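PDB 4D7L: peptide methionine sulfoxide reductase MsrA from Corynebacterium diphtheriae, which reduces the S-epimer of methionine sulfoxide back to methionine and so probably repairs proteins damaged by oxidation. Local coordinates for residues T65-I70 with I116-Y121; G95-N100 with R110-E115; H42-N47 with M209-H214; Q168-A173 with T194-L199; G75-F80 with H214-H219. All blocks are in the same frame, centred on the assembly; numbering follows the deposited sequence.

Interaction 1 of 5, residues T65-I70 with I116-Y121. With PGE (triethylene glycol), chain K.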
# COMPACT_ATOMS: atom_id res chain seq x y z
N THR A 65 8.83 -10.17 -1.45
CA THR A 65 8.16 -8.87 -1.45
C THR A 65 6.66 -9.03 -1.63
O THR A 65 6.21 -9.84 -2.45
CB THR A 65 8.70 -7.96 -2.57
OG1 THR A 65 10.11 -7.80 -2.43
CG2 THR A 65 8.02 -6.57 -2.51
N ILE A 66 5.88 -8.28 -0.84
CA ILE A 66 4.45 -8.13 -1.08
C ILE A 66 4.09 -6.63 -1.07
O ILE A 66 4.71 -5.84 -0.34
CB ILE A 66 3.61 -8.93 -0.04
CG1 ILE A 66 2.11 -8.93 -0.40
CG2 ILE A 66 3.89 -8.45 1.41
CD1 ILE A 66 1.26 -9.75 0.62
N TYR A 67 3.13 -6.25 -1.90
CA TYR A 67 2.72 -4.85 -2.02
C TYR A 67 1.33 -4.68 -1.43
O TYR A 67 0.38 -5.35 -1.86
CB TYR A 67 2.72 -4.41 -3.49
CG TYR A 67 4.10 -4.47 -4.10
CD1 TYR A 67 4.54 -5.64 -4.71
CD2 TYR A 67 4.97 -3.39 -4.04
CE1 TYR A 67 5.81 -5.73 -5.27
CE2 TYR A 67 6.25 -3.47 -4.60
CZ TYR A 67 6.66 -4.65 -5.21
OH TYR A 67 7.90 -4.74 -5.76
N ILE A 68 1.20 -3.79 -0.46
CA ILE A 68 -0.03 -3.70 0.33
C ILE A 68 -0.66 -2.33 0.24
O ILE A 68 0.01 -1.32 0.49
CB ILE A 68 0.26 -4.01 1.81
CG1 ILE A 68 0.86 -5.41 1.95
CG2 ILE A 68 -1.00 -3.85 2.68
CD1 ILE A 68 -0.07 -6.48 1.50
N GLY A 69 -1.95 -2.30 -0.07
CA GLY A 69 -2.69 -1.05 -0.04
C GLY A 69 -3.82 -1.10 0.98
O GLY A 69 -4.76 -1.89 0.82
N ILE A 70 -3.73 -0.30 2.03
CA ILE A 70 -4.80 -0.31 3.03
C ILE A 70 -5.20 1.10 3.42
O ILE A 70 -5.73 1.32 4.50
CB ILE A 70 -4.38 -1.09 4.31
CG1 ILE A 70 -3.10 -0.50 4.90
CG2 ILE A 70 -4.15 -2.56 3.99
CD1 ILE A 70 -2.74 -1.03 6.30
N ILE A 116 0.49 2.48 -1.87
CA ILE A 116 1.03 1.15 -1.62
C ILE A 116 2.24 1.18 -0.71
O ILE A 116 3.09 2.08 -0.83
CB ILE A 116 1.46 0.48 -2.96
CG1 ILE A 116 0.21 0.14 -3.79
CG2 ILE A 116 2.35 -0.77 -2.73
CD1 ILE A 116 -0.66 -0.99 -3.17
N VAL A 117 2.31 0.20 0.18
CA VAL A 117 3.51 -0.10 0.93
C VAL A 117 4.20 -1.31 0.32
O VAL A 117 3.58 -2.38 0.19
CB VAL A 117 3.21 -0.42 2.41
CG1 VAL A 117 4.54 -0.70 3.19
CG2 VAL A 117 2.44 0.71 3.07
N GLU A 118 5.44 -1.11 -0.10
CA GLU A 118 6.32 -2.20 -0.49
C GLU A 118 6.84 -2.85 0.79
O GLU A 118 7.47 -2.19 1.60
CB GLU A 118 7.49 -1.67 -1.32
CG GLU A 118 8.57 -2.73 -1.62
CD GLU A 118 9.83 -2.15 -2.25
OE1 GLU A 118 10.14 -0.95 -2.02
OE2 GLU A 118 10.52 -2.90 -2.97
N VAL A 119 6.52 -4.12 1.00
CA VAL A 119 6.94 -4.83 2.20
C VAL A 119 7.91 -5.95 1.81
O VAL A 119 7.54 -6.93 1.17
CB VAL A 119 5.74 -5.43 2.93
CG1 VAL A 119 6.19 -6.12 4.22
CG2 VAL A 119 4.73 -4.35 3.23
N VAL A 120 9.16 -5.78 2.19
CA VAL A 120 10.16 -6.80 1.93
C VAL A 120 10.38 -7.59 3.21
O VAL A 120 10.69 -7.01 4.24
CB VAL A 120 11.47 -6.19 1.47
CG1 VAL A 120 12.48 -7.29 1.16
CG2 VAL A 120 11.22 -5.31 0.23
N TYR A 121 10.26 -8.92 3.15
CA TYR A 121 10.29 -9.69 4.39
C TYR A 121 11.13 -10.95 4.28
O TYR A 121 11.37 -11.46 3.20
CB TYR A 121 8.86 -10.04 4.83
CG TYR A 121 8.13 -10.94 3.84
CD1 TYR A 121 7.51 -10.40 2.72
CD2 TYR A 121 8.08 -12.32 4.03
CE1 TYR A 121 6.85 -11.20 1.81
CE2 TYR A 121 7.42 -13.13 3.11
CZ TYR A 121 6.81 -12.57 2.01
OH TYR A 121 6.17 -13.38 1.11
C1 PGE K . 12.09 -10.16 -4.09
O1 PGE K . 12.17 -9.71 -2.75
C2 PGE K . 10.64 -10.29 -4.49
O2 PGE K . 10.49 -10.32 -5.89
O HOH W 1 11.36 -5.56 -3.49
O HOH W 2 9.72 -2.85 -5.70
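Ile66 and Ile68 pair with Val119 and Val117 through four backbone hydrogen bonds. Ile66 N gives to Val119 O, and Val119 N returns a bond of 2.8 Å to Ile66 O. Ile68 and Val117 exchange the same two bonds, and the one from Val117 N is nearly straight (N-H...O 175°). Weaker CA-H...O contacts fill the non-hydrogen-bonded steps, such as Thr65 CA to Val119 O at 3.3 Å. The four hydrogen bonds join two antiparallel central strands of the mixed sheet of the MsrA fold.

The apolar contacts divide between the two faces. On one, Ile66 and Val119 lie side by side, with Ile66 CG2 3.9 Å from Val119 CB. This face is covered by helices 73-81 and 128-137, and Val117 lies about 9 Å (side chain to side chain) from Cys72, the predicted active-site cysteine. On the other, Ile116 CG2 reaches the edge of the Tyr67 ring and sits 3.7 Å from Tyr67 CB.

The polar contacts belong to the Tyr67 face. The Glu118 chain runs out extended from its trans chi1 (172°) alongside Tyr67, its carboxylate only 11° from the ring plane. Two waters each donate to Glu118 OE2, one also bonded to Thr65 OG1 and the other to Tyr67 OH. Glu118 OE1 is hydrogen-bonded to Ser90 OG, and OE2 forms a salt bridge with Arg58. Thr65 OG1 also hydrogen-bonds O1 of a triethylene glycol, probably from the crystallisation liquor.

Interaction 2 of 5, residues G95-N100 with R110-E115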
# COMPACT_ATOMS: atom_id res chain seq x y z
N GLY A 95 -0.87 -0.08 -9.31
CA GLY A 95 -2.23 -0.53 -9.56
C GLY A 95 -2.92 0.28 -10.62
O GLY A 95 -4.01 -0.11 -11.09
N GLY A 96 -2.33 1.43 -10.95
CA GLY A 96 -2.84 2.35 -11.95
C GLY A 96 -2.02 2.28 -13.24
O GLY A 96 -1.43 1.25 -13.53
N ILE A 97 -1.96 3.37 -13.99
CA ILE A 97 -1.35 3.34 -15.31
C ILE A 97 -0.23 4.39 -15.48
O ILE A 97 0.74 4.15 -16.20
CB ILE A 97 -2.41 3.55 -16.41
CG1 ILE A 97 -1.79 3.49 -17.82
CG2 ILE A 97 -3.13 4.86 -16.23
CD1 ILE A 97 -1.25 2.11 -18.21
N THR A 98 -0.35 5.55 -14.84
CA THR A 98 0.63 6.64 -15.05
C THR A 98 2.05 6.21 -14.64
O THR A 98 2.24 5.77 -13.51
CB THR A 98 0.28 7.88 -14.23
OG1 THR A 98 -1.03 8.36 -14.61
CG2 THR A 98 1.32 8.97 -14.45
N PRO A 99 3.03 6.32 -15.55
CA PRO A 99 4.40 5.95 -15.14
C PRO A 99 5.07 7.04 -14.28
O PRO A 99 4.94 8.23 -14.59
CB PRO A 99 5.14 5.77 -16.48
CG PRO A 99 4.42 6.67 -17.41
CD PRO A 99 2.96 6.62 -17.00
N ASN A 100 5.79 6.62 -13.24
CA ASN A 100 6.49 7.53 -12.34
C ASN A 100 5.73 8.79 -11.95
O ASN A 100 6.20 9.90 -12.20
CB ASN A 100 7.82 7.93 -12.98
CG ASN A 100 8.68 6.74 -13.27
OD1 ASN A 100 9.12 6.05 -12.35
ND2 ASN A 100 8.93 6.47 -14.57
N ARG A 110 -6.09 11.00 -11.05
CA ARG A 110 -6.02 10.77 -12.51
C ARG A 110 -4.88 9.85 -12.96
O ARG A 110 -4.55 9.80 -14.13
CB ARG A 110 -5.91 12.12 -13.22
CG ARG A 110 -7.16 12.97 -12.94
CD ARG A 110 -6.98 14.41 -13.37
NE ARG A 110 -6.64 14.53 -14.77
CZ ARG A 110 -6.26 15.67 -15.35
NH1 ARG A 110 -6.18 16.79 -14.63
NH2 ARG A 110 -5.96 15.70 -16.64
N THR A 111 -4.32 9.09 -12.02
CA THR A 111 -3.30 8.10 -12.36
C THR A 111 -3.82 6.67 -12.23
O THR A 111 -3.18 5.75 -12.70
CB THR A 111 -2.05 8.18 -11.44
OG1 THR A 111 -2.39 7.69 -10.14
CG2 THR A 111 -1.48 9.63 -11.35
N ASN A 112 -4.95 6.53 -11.53
CA ASN A 112 -5.55 5.24 -11.14
C ASN A 112 -4.73 4.41 -10.15
O ASN A 112 -5.15 3.32 -9.76
CB ASN A 112 -5.87 4.39 -12.39
CG ASN A 112 -7.02 4.96 -13.19
OD1 ASN A 112 -7.77 5.81 -12.70
ND2 ASN A 112 -7.19 4.48 -14.44
N HIS A 113 -3.59 4.93 -9.70
CA HIS A 113 -2.81 4.18 -8.72
C HIS A 113 -3.42 4.17 -7.32
O HIS A 113 -4.22 5.05 -6.96
CB HIS A 113 -1.38 4.72 -8.59
CG HIS A 113 -0.52 4.47 -9.78
ND1 HIS A 113 -0.13 3.21 -10.16
CD2 HIS A 113 0.06 5.33 -10.66
CE1 HIS A 113 0.64 3.30 -11.24
NE2 HIS A 113 0.77 4.57 -11.56
N THR A 114 -3.07 3.18 -6.51
CA THR A 114 -3.45 3.27 -5.11
C THR A 114 -2.17 3.40 -4.28
O THR A 114 -1.08 3.06 -4.74
CB THR A 114 -4.29 2.06 -4.65
OG1 THR A 114 -4.95 2.38 -3.42
CG2 THR A 114 -3.43 0.81 -4.46
N GLU A 115 -2.33 3.95 -3.08
CA GLU A 115 -1.21 4.16 -2.17
C GLU A 115 -0.77 2.81 -1.62
O GLU A 115 -1.56 2.11 -0.99
CB GLU A 115 -1.58 5.12 -1.05
CG GLU A 115 -1.77 6.55 -1.56
CD GLU A 115 -1.87 7.59 -0.44
OE1 GLU A 115 -1.76 7.23 0.76
OE2 GLU A 115 -2.09 8.77 -0.79
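Gly96 CA sits over one face of the His113 imidazole, offset toward the rim. This CH-pi contact measures 3.7 Å from Gly96 CA to the His113 ring centroid. The contact joins the loop after strand 86-94 to the ST turn that leads into strand 114-121. In that turn Thr111 OG1 accepts from His113 N at 3.0 Å. The two strands are neighbours in the central sheet, and helix 103-107 lies in the connection between them.

Gly96 CA also packs directly on the opposing backbone, 3.3 Å from Asn112 C. Gly95, before it, takes a positive phi (104°). Just beyond, Ile97 N donates to Thr111 O at 3.0 Å, almost in line with the carbonyl. Thr98 and Thr111 cross at about a right angle, and Thr98 CB is 3.6 Å from Thr111 CB. Thr98 OG1 itself bonds to Leu37 O, in the N-terminal part of the chain. Asn112 OD1 likewise takes the N-H of Val31.

The rotation of the His113 ring is fixed at its far nitrogen. His113 NE2 donates to Thr98 O at 2.7 Å, with the acceptor only 3° out of the ring plane.

Interaction 3 of 5, residues H42-N47 with M209-H214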
# COMPACT_ATOMS: atom_id res chain seq x y z
N HIS A 42 11.34 8.85 -16.10
CA HIS A 42 12.39 8.63 -15.08
C HIS A 42 11.82 8.59 -13.66
O HIS A 42 10.79 9.22 -13.38
CB HIS A 42 13.47 9.71 -15.19
CG HIS A 42 13.98 9.89 -16.58
ND1 HIS A 42 14.38 8.83 -17.37
CD2 HIS A 42 14.22 11.01 -17.31
CE1 HIS A 42 14.79 9.29 -18.55
NE2 HIS A 42 14.71 10.61 -18.53
N PRO A 43 12.45 7.81 -12.76
CA PRO A 43 11.96 7.67 -11.39
C PRO A 43 11.93 9.00 -10.66
O PRO A 43 12.81 9.84 -10.84
CB PRO A 43 12.98 6.73 -10.73
CG PRO A 43 13.75 6.14 -11.81
CD PRO A 43 13.68 7.04 -12.99
N VAL A 44 10.92 9.18 -9.82
CA VAL A 44 10.83 10.38 -9.04
C VAL A 44 11.89 10.37 -7.93
O VAL A 44 12.48 11.40 -7.58
CB VAL A 44 9.41 10.49 -8.44
CG1 VAL A 44 9.37 11.46 -7.29
CG2 VAL A 44 8.39 10.87 -9.54
N LEU A 45 12.18 9.17 -7.43
CA LEU A 45 13.21 8.99 -6.40
C LEU A 45 14.23 7.96 -6.90
O LEU A 45 14.16 6.78 -6.53
CB LEU A 45 12.54 8.53 -5.09
CG LEU A 45 13.42 8.20 -3.87
CD1 LEU A 45 14.33 9.35 -3.58
CD2 LEU A 45 12.56 7.84 -2.63
N PRO A 46 15.17 8.38 -7.75
CA PRO A 46 16.04 7.37 -8.36
C PRO A 46 17.03 6.74 -7.37
O PRO A 46 17.43 5.59 -7.56
CB PRO A 46 16.79 8.17 -9.42
CG PRO A 46 16.78 9.58 -8.92
CD PRO A 46 15.45 9.73 -8.24
N ASN A 47 17.38 7.47 -6.31
CA ASN A 47 18.36 6.99 -5.35
C ASN A 47 17.87 7.07 -3.90
O ASN A 47 18.24 7.96 -3.16
CB ASN A 47 19.66 7.77 -5.54
CG ASN A 47 20.30 7.47 -6.90
OD1 ASN A 47 20.36 6.31 -7.32
ND2 ASN A 47 20.72 8.51 -7.60
N MET A 209 8.19 4.40 -6.48
CA MET A 209 8.40 4.99 -5.16
C MET A 209 7.94 6.42 -5.11
O MET A 209 8.19 7.18 -6.05
CB MET A 209 9.88 4.93 -4.76
CG MET A 209 10.45 3.56 -4.55
SD MET A 209 12.14 3.71 -3.90
CE MET A 209 11.86 4.15 -2.20
N ALA A 210 7.34 6.81 -3.99
CA ALA A 210 7.01 8.20 -3.72
C ALA A 210 8.28 9.00 -3.39
O ALA A 210 9.33 8.40 -3.11
CB ALA A 210 6.00 8.29 -2.56
N GLU A 211 8.18 10.33 -3.39
CA GLU A 211 9.26 11.22 -3.03
C GLU A 211 9.91 10.85 -1.70
O GLU A 211 9.27 10.25 -0.84
CB GLU A 211 8.74 12.67 -2.94
CG GLU A 211 8.37 13.30 -4.31
CD GLU A 211 6.94 12.96 -4.79
OE1 GLU A 211 6.30 12.03 -4.25
OE2 GLU A 211 6.48 13.64 -5.72
N ASP A 212 11.17 11.21 -1.53
CA ASP A 212 11.92 10.91 -0.30
C ASP A 212 11.21 11.33 1.00
O ASP A 212 11.27 10.63 2.03
CB ASP A 212 13.29 11.59 -0.39
CG ASP A 212 14.16 11.33 0.85
OD1 ASP A 212 14.56 10.17 1.07
OD2 ASP A 212 14.42 12.30 1.58
N GLU A 213 10.54 12.47 0.96
CA GLU A 213 9.85 13.01 2.13
C GLU A 213 8.80 12.05 2.68
O GLU A 213 8.52 12.06 3.88
CB GLU A 213 9.17 14.36 1.78
CG GLU A 213 10.15 15.50 1.57
CD GLU A 213 10.88 15.47 0.20
OE1 GLU A 213 10.50 14.70 -0.71
OE2 GLU A 213 11.87 16.23 0.06
N HIS A 214 8.18 11.25 1.80
CA HIS A 214 7.15 10.29 2.23
C HIS A 214 7.72 9.03 2.89
O HIS A 214 7.01 8.35 3.64
CB HIS A 214 6.28 9.87 1.03
CG HIS A 214 5.41 10.98 0.52
ND1 HIS A 214 4.16 11.24 1.03
CD2 HIS A 214 5.64 11.91 -0.44
CE1 HIS A 214 3.65 12.29 0.42
NE2 HIS A 214 4.51 12.71 -0.49
O HOH W 3 10.56 6.89 -7.60
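Leu45 points its isobutyl group at the chain of residues 209-212 and has the largest share of the contact. Its trans chi1 (177°) carries the two methyls out to the opposing segment. The branches then part. Leu45 CD2 lies against the backbone, 3.3 Å from Ala210 O, and meets the methyl of Met209 (CD2 to CE 3.8 Å). Leu45 CD1 turns to the CB of Asp212 at 4.0 Å. Met209 reaches Leu45 by a bend at its thioether (chi3 76°), and the two side chains meet at a slant.

Val44 takes the neighbouring place. Its CG1 rests on the aliphatic part of Glu211, 3.6 Å from CG. The Glu211 chain is bent at chi2, and its carboxylate is held elsewhere, with OE2 accepting from Tyr103 N.

One water bridges the backbones. It accepts from Leu45 N and donates to Met209 O, at 2.8 Å from each. Glu211 N is buried here with no partner in the model.

The contact is at the surface, its centre about 15 Å from the centre of the chain. It lays the N-terminal loop that precedes strand 64-69 over the link between the short edge strand 208-209 and helix 217-220. Strand 86-94 lies alongside in the sheet, where Met209 packs on Tyr88 and Ser90, Ala210 packs on Phe93, and Ala210 shares a backbone hydrogen bond with Val91.

Interaction 4 of 5, residues Q168-A173 with T194-L199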
# COMPACT_ATOMS: atom_id res chain seq x y z
N GLN A 168 0.58 -17.69 -8.15
CA GLN A 168 0.20 -18.60 -7.08
C GLN A 168 -0.00 -17.85 -5.76
O GLN A 168 -0.94 -18.15 -5.00
CB GLN A 168 1.26 -19.70 -6.87
CG GLN A 168 1.38 -20.69 -8.02
CD GLN A 168 2.05 -20.10 -9.28
OE1 GLN A 168 2.63 -19.01 -9.25
NE2 GLN A 168 1.95 -20.84 -10.39
N GLN A 169 0.87 -16.87 -5.48
CA GLN A 169 0.71 -16.06 -4.28
C GLN A 169 -0.58 -15.23 -4.36
O GLN A 169 -1.28 -15.05 -3.36
CB GLN A 169 1.93 -15.16 -4.08
CG GLN A 169 3.23 -15.93 -3.88
CD GLN A 169 3.42 -16.47 -2.47
OE1 GLN A 169 2.73 -17.40 -2.05
NE2 GLN A 169 4.36 -15.88 -1.74
N ALA A 170 -0.91 -14.71 -5.54
CA ALA A 170 -2.17 -13.98 -5.69
C ALA A 170 -3.36 -14.90 -5.37
O ALA A 170 -4.29 -14.53 -4.65
CB ALA A 170 -2.31 -13.41 -7.09
N GLN A 171 -3.31 -16.12 -5.88
CA GLN A 171 -4.38 -17.06 -5.59
C GLN A 171 -4.45 -17.34 -4.09
O GLN A 171 -5.53 -17.45 -3.49
CB GLN A 171 -4.17 -18.36 -6.38
CG GLN A 171 -5.36 -19.31 -6.28
CD GLN A 171 -6.70 -18.60 -6.54
OE1 GLN A 171 -6.81 -17.73 -7.41
NE2 GLN A 171 -7.71 -18.99 -5.77
N ARG A 172 -3.29 -17.44 -3.47
CA ARG A 172 -3.23 -17.67 -2.05
C ARG A 172 -3.84 -16.49 -1.26
O ARG A 172 -4.57 -16.69 -0.29
CB ARG A 172 -1.77 -17.94 -1.70
CG ARG A 172 -1.49 -18.29 -0.33
CD ARG A 172 -0.13 -18.98 -0.27
NE ARG A 172 -0.00 -19.60 1.03
CZ ARG A 172 -0.07 -20.91 1.26
NH1 ARG A 172 -0.22 -21.77 0.25
NH2 ARG A 172 0.03 -21.34 2.51
N ALA A 173 -3.56 -15.26 -1.67
CA ALA A 173 -4.14 -14.10 -1.01
C ALA A 173 -5.66 -14.10 -1.17
O ALA A 173 -6.41 -13.81 -0.23
CB ALA A 173 -3.52 -12.82 -1.56
N THR A 194 -11.17 -5.48 -1.90
CA THR A 194 -9.71 -5.64 -2.13
C THR A 194 -9.39 -6.14 -3.55
O THR A 194 -9.94 -7.12 -4.00
CB THR A 194 -9.09 -6.64 -1.12
OG1 THR A 194 -9.48 -6.27 0.21
CG2 THR A 194 -7.54 -6.68 -1.22
N GLU A 195 -8.50 -5.44 -4.23
CA GLU A 195 -8.02 -5.79 -5.56
C GLU A 195 -6.76 -6.67 -5.43
O GLU A 195 -5.80 -6.25 -4.78
CB GLU A 195 -7.74 -4.46 -6.27
CG GLU A 195 -7.19 -4.42 -7.63
CD GLU A 195 -7.11 -2.97 -8.05
OE1 GLU A 195 -8.17 -2.28 -8.04
OE2 GLU A 195 -5.99 -2.48 -8.28
N ILE A 196 -6.76 -7.89 -5.98
CA ILE A 196 -5.64 -8.79 -5.78
C ILE A 196 -5.14 -9.33 -7.13
O ILE A 196 -5.90 -9.94 -7.87
CB ILE A 196 -6.01 -10.01 -4.88
CG1 ILE A 196 -6.54 -9.55 -3.52
CG2 ILE A 196 -4.81 -10.93 -4.70
CD1 ILE A 196 -7.14 -10.73 -2.71
N LEU A 197 -3.87 -9.09 -7.44
CA LEU A 197 -3.27 -9.58 -8.69
C LEU A 197 -1.75 -9.40 -8.66
O LEU A 197 -1.24 -8.64 -7.85
CB LEU A 197 -3.87 -8.86 -9.91
CG LEU A 197 -3.67 -7.34 -10.05
CD1 LEU A 197 -3.91 -6.89 -11.48
CD2 LEU A 197 -4.60 -6.57 -9.11
N PRO A 198 -1.03 -10.09 -9.54
CA PRO A 198 0.42 -9.84 -9.60
C PRO A 198 0.70 -8.38 -9.95
O PRO A 198 -0.05 -7.82 -10.74
CB PRO A 198 0.89 -10.77 -10.72
CG PRO A 198 -0.16 -11.90 -10.73
CD PRO A 198 -1.45 -11.24 -10.37
N LEU A 199 1.71 -7.77 -9.35
CA LEU A 199 2.12 -6.41 -9.70
C LEU A 199 2.33 -6.28 -11.21
O LEU A 199 1.91 -5.32 -11.82
CB LEU A 199 3.41 -6.03 -8.97
CG LEU A 199 3.99 -4.64 -9.30
CD1 LEU A 199 3.02 -3.58 -8.77
CD2 LEU A 199 5.36 -4.49 -8.66
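Ile196 reaches across to the helix with two of its branches. Its CG2 stands anti to the backbone N, with CG1 beside that N (chi1 -57°). This sets CG2 against the helix face between Ala170 and Ala173, 3.6 Å from Ala170 O and 3.9 Å from Ala173 CB. The extended outer torsion (chi2 170°) carries CD1 further along the helix, to 4.0 Å from Ala173 O.

The helix offers small side chains here. Ala170 and Ala173 are three residues apart and both point at the strand. With such small side chains the axes of helix 168-173 and strand 195-198 come within 7.4 Å. The helix runs almost antiparallel to the strand, at 163°. This is the packing of a beta-alpha-beta unit, in which helix 166-186 links the parallel neighbours 158-161 and 195-198. The second of these is an outermost strand of the central sheet.

Pro198 adds a rigid contact beyond Ile196. Its ring brings CD to 4.0 Å from Ala170 CB. The CB of Leu197, between them, points away from the helix, and its side chain packs on Tyr160 and Thr202. The side-chain contacts are apolar; Arg174 of the same helix hydrogen-bonds Ile196 O. Farther along, Val177 continues the packing on Ile196. From the neighbouring helix 128-137, Phe128 touches Ala173.

Interaction 5 of 5, residues G75-F80 with H214-H219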
# COMPACT_ATOMS: atom_id res chain seq x y z
N GLY A 75 0.70 5.63 7.73
CA GLY A 75 0.37 4.77 8.86
C GLY A 75 0.62 3.32 8.51
O GLY A 75 1.07 2.54 9.33
N ALA A 76 0.29 2.97 7.28
CA ALA A 76 0.49 1.61 6.82
C ALA A 76 1.97 1.25 6.81
O ALA A 76 2.33 0.14 7.17
CB ALA A 76 -0.13 1.43 5.43
N GLU A 77 2.83 2.17 6.39
CA GLU A 77 4.26 1.82 6.33
C GLU A 77 4.81 1.54 7.72
O GLU A 77 5.60 0.61 7.92
CB GLU A 77 5.11 2.92 5.67
CG GLU A 77 6.46 2.31 5.15
CD GLU A 77 7.59 3.32 4.92
OE1 GLU A 77 7.37 4.56 4.98
OE2 GLU A 77 8.73 2.87 4.67
N LYS A 78 4.40 2.36 8.68
CA LYS A 78 4.85 2.21 10.08
C LYS A 78 4.41 0.85 10.63
O LYS A 78 5.19 0.15 11.29
CB LYS A 78 4.33 3.37 10.94
CG LYS A 78 4.75 3.35 12.44
CD LYS A 78 4.29 4.66 13.09
CE LYS A 78 4.40 4.72 14.63
NZ LYS A 78 5.53 3.96 15.21
N LEU A 79 3.17 0.48 10.35
CA LEU A 79 2.63 -0.81 10.77
C LEU A 79 3.52 -1.95 10.32
O LEU A 79 3.85 -2.88 11.08
CB LEU A 79 1.22 -1.01 10.19
CG LEU A 79 0.59 -2.37 10.50
CD1 LEU A 79 0.11 -2.39 11.96
CD2 LEU A 79 -0.53 -2.67 9.52
N PHE A 80 3.94 -1.89 9.07
CA PHE A 80 4.74 -2.99 8.55
C PHE A 80 6.22 -2.92 8.91
O PHE A 80 6.81 -3.98 9.20
CB PHE A 80 4.55 -3.10 7.03
CG PHE A 80 3.23 -3.71 6.67
CD1 PHE A 80 3.02 -5.07 6.89
CD2 PHE A 80 2.18 -2.93 6.18
CE1 PHE A 80 1.79 -5.65 6.62
CE2 PHE A 80 0.94 -3.51 5.88
CZ PHE A 80 0.74 -4.87 6.11
N HIS A 214 8.18 11.25 1.80
CA HIS A 214 7.15 10.29 2.23
C HIS A 214 7.72 9.03 2.89
O HIS A 214 7.01 8.35 3.64
CB HIS A 214 6.28 9.87 1.03
CG HIS A 214 5.41 10.98 0.52
ND1 HIS A 214 4.16 11.24 1.03
CD2 HIS A 214 5.64 11.91 -0.44
CE1 HIS A 214 3.65 12.29 0.42
NE2 HIS A 214 4.51 12.71 -0.49
N GLN A 215 8.96 8.70 2.58
CA GLN A 215 9.57 7.46 3.08
C GLN A 215 9.78 7.57 4.57
O GLN A 215 10.48 8.46 5.02
CB GLN A 215 10.89 7.19 2.36
CG GLN A 215 10.75 7.22 0.83
CD GLN A 215 9.77 6.16 0.30
OE1 GLN A 215 9.63 5.09 0.89
NE2 GLN A 215 9.10 6.45 -0.83
N GLN A 216 9.14 6.69 5.33
CA GLN A 216 9.17 6.74 6.80
C GLN A 216 8.77 8.10 7.33
O GLN A 216 9.33 8.60 8.31
CB GLN A 216 10.55 6.35 7.33
CG GLN A 216 10.99 4.93 6.94
CD GLN A 216 11.75 4.90 5.63
OE1 GLN A 216 12.81 5.52 5.51
NE2 GLN A 216 11.23 4.18 4.65
N TYR A 217 7.77 8.71 6.69
CA TYR A 217 7.31 10.04 7.06
C TYR A 217 7.04 10.21 8.56
O TYR A 217 7.45 11.20 9.18
CB TYR A 217 6.03 10.38 6.28
CG TYR A 217 5.44 11.71 6.65
CD1 TYR A 217 6.01 12.89 6.18
CD2 TYR A 217 4.29 11.80 7.46
CE1 TYR A 217 5.46 14.13 6.52
CE2 TYR A 217 3.75 13.04 7.80
CZ TYR A 217 4.34 14.20 7.32
OH TYR A 217 3.80 15.42 7.66
N LEU A 218 6.34 9.24 9.14
CA LEU A 218 5.93 9.38 10.53
C LEU A 218 7.11 9.27 11.48
O LEU A 218 7.07 9.82 12.59
CB LEU A 218 4.89 8.32 10.87
CG LEU A 218 3.58 8.50 10.10
CD1 LEU A 218 2.61 7.40 10.52
CD2 LEU A 218 2.98 9.90 10.33
N HIS A 219 8.16 8.57 11.07
CA HIS A 219 9.38 8.55 11.89
C HIS A 219 10.15 9.87 11.78
O HIS A 219 10.62 10.42 12.79
CB HIS A 219 10.29 7.39 11.48
CG HIS A 219 11.54 7.30 12.31
ND1 HIS A 219 11.55 6.72 13.56
CD2 HIS A 219 12.78 7.80 12.10
CE1 HIS A 219 12.77 6.83 14.07
NE2 HIS A 219 13.53 7.47 13.21
O HOH W 4 5.49 6.56 5.08
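His214 meets Glu77 through a water, which donates both to His214 O and to Glu77 OE1. The residue opens a type II beta turn, His214 to Tyr217, that leads into the short helix 217-220. The opposite segment belongs to helix 73-81, which follows the predicted active-site Cys72.

Gln215 turns its amide to Val91 O and Ala210 O. Gln216, at the N-cap position, is gripped twice by the carboxylate of Glu77. Its backbone N donates to Glu77 OE1 at 2.8 Å and its NE2 to Glu77 OE2 at 2.8 Å. Both oxygens use their syn lone pairs. The Gln216 chain bends at chi2 (91°) to bring the amide round, and the carboxylate and amide planes stand 65° apart. Thr89 OG1 is a further partner of Glu77 OE2.

Leu218 closes the contact at the start of the helix. Its side chain crosses Lys78 at about a right angle, and its CD1 lies 3.8 Å from Gly75 N.

Overall arrangement
Interaction 1 is the buried centre, where backbone bonds join two strands of the sheet. Interaction 2 is also buried but lies at the N-terminal end of strand 114-121, and relies on glycines and a histidine in loops. Interactions 4 and 5 are partly buried and lie on opposite sides of the chain's centre. Interaction 4 is apolar packing of a helix on an edge strand, with Leu199 touching Tyr67 of interaction 1. Interaction 5 is mainly polar, and Ala76 of its helix packs on Val117 of interaction 1. Interaction 3 is a surface contact of mainly apolar groups plus a water. It shares His214 with interaction 5 and touches Asn100 of interaction 2.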